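Local atomic coordinates of exotoxin type A (Streptococcus pyogenes phage T12, PDB entry 1FNU), a protein that acts as a streptococcal superantigen and pyrogenic toxin, probably bridging MHC class II molecules and T-cell receptors as other members of its family do. Residues N17-Y22 and Y160-S165; F23-D28 and S195-I200. One frame throughout, in Å; residues are numbered along the deposited sequence.

Overall arrangement
Both interactions use the short helix 19-26, the first turn in interaction 1 and the rest in interaction 2, and their centres lie about 11 Å apart. Interaction 1 sits nearer the surface, about 17 Å from the centre of the chain; interaction 2 is buried, about 7 Å from it. Along the sequence the segments alternate: 17-22, 23-28, 160-165, then 195-200. The two also touch, Tyr160 packing on Tyr25 and Ile21 on Tyr197. The helix belongs to the N-terminal part of the chain, which contains the OB-fold, and both partner segments to the beta-grasp part, so the contacts help to join the two halves of this two-domain toxin.

Interaction 1: N17-Y22 and Y160-S165; sequences NLQNIY and YTNGPS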
ATOM      1  N   ASN A  17      -8.701  -1.999  19.385  1.00 20.48           N
ATOM      2  CA  ASN A  17      -9.309  -2.675  18.251  1.00 20.12           C
ATOM      3  C   ASN A  17      -9.300  -4.205  18.318  1.00 19.78           C
ATOM      4  O   ASN A  17      -8.938  -4.886  17.324  1.00 19.78           O
ATOM      5  CB  ASN A  17      -8.666  -2.226  16.899  1.00 20.13           C
ATOM      6  CG  ASN A  17      -8.991  -0.729  16.523  1.00 20.14           C
ATOM      7  OD1 ASN A  17     -10.111  -0.210  16.750  1.00 20.10           O
ATOM      8  ND2 ASN A  17      -8.018  -0.064  15.933  1.00 20.07           N
ATOM      9  N   LEU A  18      -9.654  -4.745  19.481  1.00 19.28           N
ATOM     10  CA  LEU A  18      -9.663  -6.174  19.640  1.00 18.90           C
ATOM     11  C   LEU A  18     -10.679  -6.797  18.714  1.00 18.50           C
ATOM     12  O   LEU A  18     -10.557  -7.979  18.415  1.00 18.55           O
ATOM     13  CB  LEU A  18      -9.961  -6.562  21.106  1.00 18.84           C
ATOM     14  CG  LEU A  18      -9.847  -8.028  21.510  1.00 18.91           C
ATOM     15  CD1 LEU A  18      -8.468  -8.610  21.185  1.00 18.56           C
ATOM     16  CD2 LEU A  18     -10.038  -8.118  23.065  1.00 18.87           C
ATOM     17  N   GLN A  19     -11.687  -6.046  18.279  1.00 17.92           N
ATOM     18  CA  GLN A  19     -12.666  -6.563  17.371  1.00 17.69           C
ATOM     19  C   GLN A  19     -11.987  -7.234  16.126  1.00 17.56           C
ATOM     20  O   GLN A  19     -12.569  -8.154  15.560  1.00 17.32           O
ATOM     21  CB  GLN A  19     -13.646  -5.452  16.892  1.00 17.95           C
ATOM     22  CG  GLN A  19     -12.969  -4.468  15.905  1.00 17.93           C
ATOM     23  CD  GLN A  19     -12.437  -3.258  16.633  1.00 18.12           C
ATOM     24  OE1 GLN A  19     -12.313  -3.262  17.866  1.00 17.81           O
ATOM     25  NE2 GLN A  19     -12.125  -2.203  15.884  1.00 18.30           N
ATOM     26  N   ASN A  20     -10.796  -6.745  15.733  1.00 17.47           N
ATOM     27  CA  ASN A  20     -10.045  -7.283  14.568  1.00 17.59           C
ATOM     28  C   ASN A  20      -9.504  -8.713  14.799  1.00 17.56           C
ATOM     29  O   ASN A  20      -9.193  -9.378  13.825  1.00 17.71           O
ATOM     30  CB  ASN A  20      -8.905  -6.321  14.101  1.00 17.25           C
ATOM     31  CG  ASN A  20      -9.482  -5.002  13.545  1.00 17.39           C
ATOM     32  OD1 ASN A  20     -10.625  -4.980  13.142  1.00 17.50           O
ATOM     33  ND2 ASN A  20      -8.702  -3.933  13.539  1.00 16.99           N
ATOM     34  N   ILE A  21      -9.421  -9.163  16.067  1.00 17.55           N
ATOM     35  CA  ILE A  21      -9.075 -10.578  16.377  1.00 17.61           C
ATOM     36  C   ILE A  21     -10.461 -11.272  16.299  1.00 17.55           C
ATOM     37  O   ILE A  21     -10.604 -12.320  15.684  1.00 17.41           O
ATOM     38  CB  ILE A  21      -8.485 -10.721  17.770  1.00 17.73           C
ATOM     39  CG1 ILE A  21      -7.177  -9.947  17.863  1.00 17.66           C
ATOM     40  CG2 ILE A  21      -8.253 -12.239  18.135  1.00 17.37           C
ATOM     41  CD1 ILE A  21      -6.047 -10.450  16.906  1.00 17.65           C
ATOM     42  N   TYR A  22     -11.483 -10.665  16.890  1.00 17.60           N
ATOM     43  CA  TYR A  22     -12.856 -11.192  16.828  1.00 17.63           C
ATOM     44  C   TYR A  22     -13.314 -11.582  15.381  1.00 17.76           C
ATOM     45  O   TYR A  22     -13.883 -12.661  15.165  1.00 17.55           O
ATOM     46  CB  TYR A  22     -13.905 -10.170  17.396  1.00 17.50           C
ATOM     47  CG  TYR A  22     -15.391 -10.540  17.085  1.00 17.70           C
ATOM     48  CD1 TYR A  22     -16.054 -11.616  17.747  1.00 17.56           C
ATOM     49  CD2 TYR A  22     -16.112  -9.863  16.085  1.00 17.64           C
ATOM     50  CE1 TYR A  22     -17.334 -11.983  17.429  1.00 17.75           C
ATOM     51  CE2 TYR A  22     -17.449 -10.247  15.743  1.00 17.66           C
ATOM     52  CZ  TYR A  22     -18.047 -11.304  16.419  1.00 17.80           C
ATOM     53  OH  TYR A  22     -19.373 -11.678  16.137  1.00 18.06           O
ATOM     54  N   TYR A 160     -14.102 -13.805  22.314  1.00 21.74           N
ATOM     55  CA  TYR A 160     -13.944 -12.530  21.591  1.00 21.71           C
ATOM     56  C   TYR A 160     -15.355 -11.943  21.325  1.00 21.65           C
ATOM     57  O   TYR A 160     -16.379 -12.693  21.285  1.00 21.59           O
ATOM     58  CB  TYR A 160     -13.194 -12.726  20.230  1.00 21.44           C
ATOM     59  CG  TYR A 160     -11.781 -13.336  20.271  1.00 21.26           C
ATOM     60  CD1 TYR A 160     -10.747 -12.750  20.991  1.00 21.10           C
ATOM     61  CD2 TYR A 160     -11.482 -14.534  19.593  1.00 21.15           C
ATOM     62  CE1 TYR A 160      -9.485 -13.314  21.045  1.00 20.89           C
ATOM     63  CE2 TYR A 160     -10.185 -15.107  19.647  1.00 20.97           C
ATOM     64  CZ  TYR A 160      -9.193 -14.489  20.370  1.00 20.90           C
ATOM     65  OH  TYR A 160      -7.923 -15.008  20.443  1.00 20.68           O
ATOM     66  N   THR A 161     -15.442 -10.618  21.190  1.00 21.80           N
ATOM     67  CA  THR A 161     -16.708 -10.013  20.822  1.00 21.77           C
ATOM     68  C   THR A 161     -16.327  -8.833  19.923  1.00 21.97           C
ATOM     69  O   THR A 161     -15.190  -8.503  19.790  1.00 21.93           O
ATOM     70  CB  THR A 161     -17.529  -9.385  22.018  1.00 21.70           C
ATOM     71  OG1 THR A 161     -16.858  -8.219  22.445  1.00 21.24           O
ATOM     72  CG2 THR A 161     -17.685 -10.329  23.286  1.00 21.49           C
ATOM     73  N   ASN A 162     -17.311  -8.192  19.326  1.00 22.38           N
ATOM     74  CA  ASN A 162     -17.035  -6.997  18.562  1.00 22.78           C
ATOM     75  C   ASN A 162     -16.892  -5.963  19.735  1.00 23.06           C
ATOM     76  O   ASN A 162     -17.781  -5.165  20.011  1.00 23.16           O
ATOM     77  CB  ASN A 162     -18.224  -6.670  17.661  1.00 22.80           C
ATOM     78  CG  ASN A 162     -17.965  -5.457  16.812  1.00 22.80           C
ATOM     79  OD1 ASN A 162     -16.844  -5.003  16.720  1.00 22.95           O
ATOM     80  ND2 ASN A 162     -19.002  -4.935  16.174  1.00 22.89           N
ATOM     81  N   GLY A 163     -15.754  -5.999  20.403  1.00 23.38           N
ATOM     82  CA  GLY A 163     -15.537  -5.186  21.581  1.00 23.71           C
ATOM     83  C   GLY A 163     -14.568  -5.913  22.500  1.00 23.95           C
ATOM     84  O   GLY A 163     -13.747  -6.665  21.995  1.00 23.95           O
ATOM     85  N   PRO A 164     -14.663  -5.839  23.844  1.00 24.20           N
ATOM     86  CA  PRO A 164     -13.608  -6.570  24.526  1.00 24.35           C
ATOM     87  C   PRO A 164     -13.978  -8.005  24.787  1.00 24.52           C
ATOM     88  O   PRO A 164     -15.067  -8.436  24.426  1.00 24.40           O
ATOM     89  CB  PRO A 164     -13.379  -5.728  25.761  1.00 24.39           C
ATOM     90  CG  PRO A 164     -14.785  -5.302  26.124  1.00 24.42           C
ATOM     91  CD  PRO A 164     -15.651  -5.447  24.847  1.00 24.27           C
ATOM     92  N   SER A 165     -13.030  -8.750  25.329  1.00 24.82           N
ATOM     93  CA  SER A 165     -13.227 -10.178  25.616  1.00 25.15           C
ATOM     94  C   SER A 165     -13.610 -10.348  27.063  1.00 25.50           C
ATOM     95  O   SER A 165     -13.281  -9.517  27.850  1.00 25.56           O
ATOM     96  CB  SER A 165     -11.902 -10.936  25.414  1.00 25.25           C
ATOM     97  OG  SER A 165     -11.918 -12.254  26.004  1.00 25.39           O
TER
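Leu18 O accepts two backbone hydrogen bonds, from Ile21 N at 2.9 Å and Tyr22 N at 3.2 Å, and the turn so formed sets Leu18, Ile21 and Tyr22 against loop 160-165. No hydrogen bond crosses between the segments. The Tyr22 ring lies flat against the Thr161-Asn162 peptide, with Asn162 N 3.7 Å above the ring plane and over its centre. Tyr22 CG stands anti to the backbone N (chi1 168°), which carries the ring out along the loop; the side-chain amide of Asn162 is almost parallel to that ring, the planes 12° apart. Ile21 CG2 makes a CH-pi contact over one face of Tyr160, 3.5 Å from the ring centroid and displaced toward CE1 and CZ. Beside the Tyr22 ring Gln19 CB meets Asn162 OD1 at 3.2 Å; toward the loop's end Leu18 CD2 lies 3.8 Å from Ser165 N. The loop is braced by Thr161 OG1 donating to Pro164 O (2.7 Å) and bends in an inverse gamma turn at Asn162; Tyr160 OH is bonded to Phe186 O. Leading from helix 142-157 to strand 169-176, the loop flanks helix 19-26, and Ile154 of helix 142-157 packs on both Tyr22 and Tyr160.

Interaction 2: F23-D28 and S195-I200; sequences FLYEGD and SKYLMI
Leu24 meets Leu198 tip to tip, its CD1 methyl 4.0 Å from Leu198 CD1 and equally close to the CG and CD2 of that residue. Leu24 CD2 adds a contact of 4.1 Å with Leu198 CD1. Both leucines place CG anti to the carbonyl carbon and extend beyond it (chi2 177° in Leu24, 173° in Leu198), so the branched ends span the gap between backbones whose closest CA atoms, those of Leu24 and Leu198, are 9.6 Å apart. Leu24 CD1 also approaches the Tyr197 ring obliquely, 4.5 Å from CD2.

Beside this pair, Tyr25 and Leu198 run alongside each other, pointing opposite ways, which brings the tyrosine hydroxyl to the far segment. Tyr25 OH lies in the plane of the Tyr197 ring, at its edge, 3.7 Å from CE2; the same oxygen is also 4.1 Å from Leu198 CD2 and 4.3 Å from Ile200 CD1. The two rings are therefore not stacked.

The contact is an apolar junction, without hydrogen bonds between the segments, where helix 19-26 packs on helix 194-197 and the 3-10 turn that follows it. It lies in the interior of the two-domain superantigen fold, near helix 142-157 of the beta-grasp part: Tyr147 and Arg150 of that helix pack on Tyr25, and Arg150 also on Ile200. On the OB-fold side Val81 touches Leu24, and Tyr100 of strand 96-105 touches Leu198.

The polar ends of both tyrosines are satisfied within this buried setting. Tyr25 OH is hydrogen-bonded to Tyr201 OH, and Tyr197 OH is held by Asp185 O and Arg150 NH1, which should limit the freedom of both rings to swing. At its C-terminal end helix 19-26 closes with Gly27 N bonded to Phe23 O at 3.2 Å, and Tyr147 OH reaches Gly27 O from helix 142-157.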
ATOM      1  N   PHE A  23     -13.140 -10.691  14.392  1.00 17.87           N
ATOM      2  CA  PHE A  23     -13.640 -11.045  13.062  1.00 18.00           C
ATOM      3  C   PHE A  23     -12.850 -12.195  12.373  1.00 18.17           C
ATOM      4  O   PHE A  23     -13.413 -12.853  11.515  1.00 18.36           O
ATOM      5  CB  PHE A  23     -13.698  -9.766  12.173  1.00 17.87           C
ATOM      6  CG  PHE A  23     -14.808  -8.811  12.547  1.00 17.73           C
ATOM      7  CD1 PHE A  23     -16.127  -9.107  12.177  1.00 17.65           C
ATOM      8  CD2 PHE A  23     -14.517  -7.582  13.216  1.00 17.62           C
ATOM      9  CE1 PHE A  23     -17.178  -8.200  12.442  1.00 17.48           C
ATOM     10  CE2 PHE A  23     -15.518  -6.667  13.508  1.00 17.40           C
ATOM     11  CZ  PHE A  23     -16.882  -6.965  13.118  1.00 17.55           C
ATOM     12  N   LEU A  24     -11.610 -12.430  12.793  1.00 18.11           N
ATOM     13  CA  LEU A  24     -10.759 -13.487  12.246  1.00 18.41           C
ATOM     14  C   LEU A  24     -11.297 -14.868  12.721  1.00 18.63           C
ATOM     15  O   LEU A  24     -11.371 -15.824  11.969  1.00 18.61           O
ATOM     16  CB  LEU A  24      -9.316 -13.358  12.766  1.00 18.23           C
ATOM     17  CG  LEU A  24      -8.395 -12.162  12.433  1.00 18.49           C
ATOM     18  CD1 LEU A  24      -7.033 -12.281  13.174  1.00 18.18           C
ATOM     19  CD2 LEU A  24      -8.272 -12.043  10.869  1.00 18.29           C
ATOM     20  N   TYR A  25     -11.733 -14.945  13.969  1.00 18.88           N
ATOM     21  CA  TYR A  25     -12.189 -16.213  14.516  1.00 19.18           C
ATOM     22  C   TYR A  25     -13.694 -16.484  14.547  1.00 19.47           C
ATOM     23  O   TYR A  25     -14.147 -17.663  14.713  1.00 19.46           O
ATOM     24  CB  TYR A  25     -11.564 -16.414  15.883  1.00 19.08           C
ATOM     25  CG  TYR A  25     -10.028 -16.521  15.795  1.00 19.06           C
ATOM     26  CD1 TYR A  25      -9.419 -17.700  15.342  1.00 18.90           C
ATOM     27  CD2 TYR A  25      -9.213 -15.465  16.174  1.00 18.98           C
ATOM     28  CE1 TYR A  25      -8.016 -17.857  15.275  1.00 19.03           C
ATOM     29  CE2 TYR A  25      -7.822 -15.568  16.127  1.00 19.15           C
ATOM     30  CZ  TYR A  25      -7.213 -16.767  15.681  1.00 19.11           C
ATOM     31  OH  TYR A  25      -5.851 -16.847  15.628  1.00 19.24           O
ATOM     32  N   GLU A  26     -14.458 -15.419  14.410  1.00 19.65           N
ATOM     33  CA  GLU A  26     -15.901 -15.547  14.314  1.00 19.99           C
ATOM     34  C   GLU A  26     -16.194 -15.873  12.833  1.00 20.00           C
ATOM     35  O   GLU A  26     -17.126 -16.609  12.549  1.00 20.34           O
ATOM     36  CB  GLU A  26     -16.566 -14.246  14.655  1.00 20.18           C
ATOM     37  CG  GLU A  26     -18.095 -14.201  14.352  1.00 20.71           C
ATOM     38  CD  GLU A  26     -18.877 -15.215  15.146  1.00 21.00           C
ATOM     39  OE1 GLU A  26     -18.408 -15.588  16.242  1.00 21.31           O
ATOM     40  OE2 GLU A  26     -19.972 -15.636  14.686  1.00 21.32           O
ATOM     41  N   GLY A  27     -15.417 -15.338  11.898  1.00 20.00           N
ATOM     42  CA  GLY A  27     -15.645 -15.601  10.462  1.00 19.94           C
ATOM     43  C   GLY A  27     -15.276 -17.039  10.073  1.00 19.99           C
ATOM     44  O   GLY A  27     -14.762 -17.777  10.928  1.00 19.98           O
ATOM     45  N   ASP A  28     -15.632 -17.464   8.854  1.00 19.87           N
ATOM     46  CA  ASP A  28     -15.305 -18.785   8.377  1.00 19.94           C
ATOM     47  C   ASP A  28     -13.833 -18.840   7.984  1.00 19.99           C
ATOM     48  O   ASP A  28     -13.212 -17.815   7.671  1.00 19.64           O
ATOM     49  CB  ASP A  28     -16.123 -19.154   7.145  1.00 20.10           C
ATOM     50  CG  ASP A  28     -17.541 -19.337   7.480  1.00 20.39           C
ATOM     51  OD1 ASP A  28     -17.752 -19.747   8.627  1.00 20.67           O
ATOM     52  OD2 ASP A  28     -18.425 -19.059   6.673  1.00 20.46           O
ATOM     53  N   SER A 195      -2.103  -8.985  10.154  1.00 17.66           N
ATOM     54  CA  SER A 195      -1.014  -9.567   9.384  1.00 17.96           C
ATOM     55  C   SER A 195       0.158  -9.989  10.296  1.00 18.08           C
ATOM     56  O   SER A 195       0.742 -11.050  10.094  1.00 18.27           O
ATOM     57  CB  SER A 195      -0.498  -8.551   8.354  1.00 18.09           C
ATOM     58  OG  SER A 195       0.590  -9.096   7.633  1.00 18.43           O
ATOM     59  N   LYS A 196       0.536  -9.111  11.219  1.00 18.02           N
ATOM     60  CA  LYS A 196       1.624  -9.403  12.135  1.00 18.10           C
ATOM     61  C   LYS A 196       1.273 -10.509  13.182  1.00 17.88           C
ATOM     62  O   LYS A 196       2.055 -11.436  13.390  1.00 17.89           O
ATOM     63  CB  LYS A 196       2.102  -8.124  12.843  1.00 18.35           C
ATOM     64  CG  LYS A 196       1.265  -7.861  14.130  1.00 19.34           C
ATOM     65  CD  LYS A 196       1.717  -6.747  15.232  1.00 19.49           C
ATOM     66  CE  LYS A 196       3.228  -6.871  15.713  1.00 19.83           C
ATOM     67  NZ  LYS A 196       3.696  -8.219  16.417  1.00 20.35           N
ATOM     68  N   TYR A 197       0.052 -10.445  13.720  1.00 17.84           N
ATOM     69  CA  TYR A 197      -0.488 -11.353  14.704  1.00 17.74           C
ATOM     70  C   TYR A 197      -0.552 -12.768  14.132  1.00 17.94           C
ATOM     71  O   TYR A 197      -0.193 -13.742  14.824  1.00 17.91           O
ATOM     72  CB  TYR A 197      -1.945 -11.012  15.083  1.00 17.62           C
ATOM     73  CG  TYR A 197      -2.519 -11.980  16.108  1.00 17.17           C
ATOM     74  CD1 TYR A 197      -2.008 -12.015  17.410  1.00 17.03           C
ATOM     75  CD2 TYR A 197      -3.424 -12.985  15.719  1.00 17.11           C
ATOM     76  CE1 TYR A 197      -2.339 -13.015  18.282  1.00 16.78           C
ATOM     77  CE2 TYR A 197      -3.761 -13.981  16.587  1.00 16.88           C
ATOM     78  CZ  TYR A 197      -3.205 -13.998  17.869  1.00 16.97           C
ATOM     79  OH  TYR A 197      -3.537 -15.019  18.742  1.00 16.84           O
ATOM     80  N   LEU A 198      -0.981 -12.901  12.869  1.00 17.89           N
ATOM     81  CA  LEU A 198      -1.188 -14.236  12.307  1.00 17.82           C
ATOM     82  C   LEU A 198       0.085 -15.054  11.987  1.00 18.08           C
ATOM     83  O   LEU A 198       0.028 -16.258  11.649  1.00 17.98           O
ATOM     84  CB  LEU A 198      -2.183 -14.114  11.106  1.00 17.69           C
ATOM     85  CG  LEU A 198      -3.664 -13.808  11.532  1.00 17.58           C
ATOM     86  CD1 LEU A 198      -4.535 -13.542  10.325  1.00 17.35           C
ATOM     87  CD2 LEU A 198      -4.246 -15.059  12.289  1.00 17.50           C
ATOM     88  N   MET A 199       1.222 -14.402  12.181  1.00 18.34           N
ATOM     89  CA  MET A 199       2.506 -15.001  11.958  1.00 18.81           C
ATOM     90  C   MET A 199       2.675 -16.106  12.997  1.00 19.06           C
ATOM     91  O   MET A 199       3.591 -16.862  12.860  1.00 19.18           O
ATOM     92  CB  MET A 199       3.629 -13.948  11.990  1.00 19.07           C
ATOM     93  CG  MET A 199       3.612 -13.033  10.732  1.00 19.54           C
ATOM     94  SD  MET A 199       4.819 -11.631  10.790  1.00 20.52           S
ATOM     95  CE  MET A 199       6.274 -12.396  10.600  1.00 20.08           C
ATOM     96  N   ILE A 200       1.797 -16.246  13.996  1.00 19.24           N
ATOM     97  CA  ILE A 200       1.955 -17.444  14.855  1.00 19.59           C
ATOM     98  C   ILE A 200       1.753 -18.746  14.035  1.00 19.81           C
ATOM     99  O   ILE A 200       2.128 -19.837  14.484  1.00 19.84           O
ATOM    100  CB  ILE A 200       0.935 -17.447  16.050  1.00 19.54           C
ATOM    101  CG1 ILE A 200      -0.472 -17.252  15.480  1.00 19.52           C
ATOM    102  CG2 ILE A 200       1.418 -16.383  17.127  1.00 19.62           C
ATOM    103  CD1 ILE A 200      -1.631 -17.570  16.394  1.00 19.30           C
TER